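Local structure of quinonprotein alcohol dehydrogenase-like protein (Bacteroides thetaiotaomicron VPI-5482, 4R5O) at residues 272-275 and 276-280. The protein is of unknown function but binds calcium and joins an immunoglobulin-like beta-sandwich to a seven-bladed beta-propeller. Residues are numbered along the deposited sequence; the frame is centred on the assembly and turned at random.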
loop_
_atom_site.group_PDB
_atom_site.type_symbol
_atom_site.label_atom_id
_atom_site.label_comp_id
_atom_site.label_asym_id
_atom_site.label_seq_id
_atom_site.Cartn_x
_atom_site.Cartn_y
_atom_site.Cartn_z
ATOM N N ILE A 272 21.145 21.274 -5.669
ATOM C CA ILE A 272 20.607 20.122 -6.395
ATOM C C ILE A 272 19.419 20.627 -7.198
ATOM O O ILE A 272 18.323 20.760 -6.648
ATOM C CB ILE A 272 20.237 18.893 -5.499
ATOM C CG1 ILE A 272 21.364 18.496 -4.521
ATOM C CG2 ILE A 272 19.782 17.670 -6.378
ATOM C CD1 ILE A 272 20.950 17.626 -3.376
ATOM N N ILE A 273 19.652 20.950 -8.491
ATOM C CA ILE A 273 18.618 21.425 -9.414
ATOM C C ILE A 273 17.759 20.249 -9.832
ATOM O O ILE A 273 18.267 19.263 -10.352
ATOM C CB ILE A 273 19.189 22.167 -10.676
ATOM C CG1 ILE A 273 20.380 23.158 -10.400
ATOM C CG2 ILE A 273 18.084 22.717 -11.606
ATOM C CD1 ILE A 273 20.131 24.245 -9.519
ATOM N N GLN A 274 16.455 20.367 -9.635
ATOM C CA GLN A 274 15.499 19.346 -10.035
ATOM C C GLN A 274 14.441 19.979 -10.937
ATOM O O GLN A 274 13.973 21.095 -10.679
ATOM C CB GLN A 274 14.878 18.671 -8.813
ATOM C CG GLN A 274 15.908 17.875 -7.997
ATOM C CD GLN A 274 15.335 17.205 -6.783
ATOM O OE1 GLN A 274 14.381 17.695 -6.152
ATOM N NE2 GLN A 274 15.987 16.127 -6.367
ATOM N N LYS A 275 14.139 19.298 -12.045
ATOM C CA LYS A 275 13.157 19.750 -13.032
ATOM C C LYS A 275 12.093 18.667 -13.237
ATOM O O LYS A 275 11.385 18.674 -14.242
ATOM C CB LYS A 275 13.844 20.110 -14.363
ATOM C CG LYS A 275 14.866 21.241 -14.283
ATOM C CD LYS A 275 15.454 21.538 -15.651
ATOM C CE LYS A 275 16.449 22.668 -15.609
ATOM N NZ LYS A 275 17.023 22.938 -16.954
ATOM N N GLN A 276 11.983 17.729 -12.277
ATOM C CA GLN A 276 11.044 16.602 -12.301
ATOM C C GLN A 276 10.909 15.940 -10.925
ATOM O O GLN A 276 11.699 16.215 -10.016
ATOM C CB GLN A 276 11.505 15.523 -13.321
ATOM C CG GLN A 276 12.800 14.796 -12.892
ATOM C CD GLN A 276 13.080 13.558 -13.681
ATOM O OE1 GLN A 276 13.258 13.597 -14.905
ATOM N NE2 GLN A 276 13.186 12.440 -12.981
ATOM N N LYS A 277 9.969 14.985 -10.809
ATOM C CA LYS A 277 9.802 14.192 -9.606
ATOM C C LYS A 277 10.878 13.168 -9.514
ATOM O O LYS A 277 11.051 12.376 -10.451
ATOM C CB LYS A 277 8.440 13.496 -9.559
ATOM C CG LYS A 277 7.251 14.391 -9.543
ATOM C CD LYS A 277 6.044 13.555 -9.337
ATOM C CE LYS A 277 4.808 14.397 -9.383
ATOM N NZ LYS A 277 3.614 13.608 -9.003
ATOM N N ILE A 278 11.605 13.178 -8.401
ATOM C CA ILE A 278 12.633 12.180 -8.095
ATOM C C ILE A 278 12.676 12.043 -6.565
ATOM O O ILE A 278 12.468 13.009 -5.829
ATOM C CB ILE A 278 14.032 12.450 -8.727
ATOM C CG1 ILE A 278 15.011 11.245 -8.567
ATOM C CG2 ILE A 278 14.629 13.730 -8.249
ATOM C CD1 ILE A 278 14.561 9.857 -9.139
ATOM N N ASN A 279 12.874 10.808 -6.107
ATOM C CA ASN A 279 12.899 10.490 -4.696
ATOM C C ASN A 279 14.322 10.567 -4.123
ATOM O O ASN A 279 15.276 10.872 -4.826
ATOM C CB ASN A 279 12.303 9.082 -4.479
ATOM C CG ASN A 279 13.039 7.947 -5.105
ATOM O OD1 ASN A 279 13.640 8.063 -6.180
ATOM N ND2 ASN A 279 12.970 6.802 -4.447
ATOM N N PHE A 280 14.412 10.344 -2.811
ATOM C CA PHE A 280 15.624 10.261 -1.998
ATOM C C PHE A 280 15.752 8.862 -1.465
ATOM O O PHE A 280 14.773 8.336 -0.918
ATOM C CB PHE A 280 15.604 11.279 -0.848
ATOM C CG PHE A 280 15.413 12.708 -1.268
ATOM C CD1 PHE A 280 14.148 13.214 -1.496
ATOM C CD2 PHE A 280 16.499 13.560 -1.401
ATOM C CE1 PHE A 280 13.972 14.532 -1.922
ATOM C CE2 PHE A 280 16.324 14.880 -1.810
ATOM C CZ PHE A 280 15.058 15.360 -2.062
#
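Gln274 reaches along the inside of the turn that follows its strand and meets Ile278 with the end of its side chain. The amide nitrogen Gln274 NE2 lies 3.3 Å from Ile278 CG2, and Gln274 CD is 3.8 Å from the same methyl, the two side chains crossing at about a right angle. Gln274 CG stands opposite its own carbonyl carbon (chi1 -65°), and the chain then runs straight through CD, which carries the amide to the isoleucine. On Ile278 it is the CG2 branch that touches, while CG1, anti to the backbone N (chi1 -170°), leads away. NE2 also comes obliquely to the Phe280 ring, 4.5 Å from CZ. The polar ends of this buried amide are satisfied by neighbours: OE1 accepts from Asn239 ND2 and NE2 donates to Leu291 O, which fixes the rotation of the group. The turn is a blade-to-blade connection of the beta-propeller: strand 272-274 pairs antiparallel with 246-252, and the chain then passes to strand 281-282, which pairs with 288-294 in the next sheet. Asn239, from the first of these blades, also receives the backbone N-H of Ile278. Gln276 turns its amide away from Gln274, and its NE2 makes a weak bond of 3.3 Å to Lys277 O, bent to 136°.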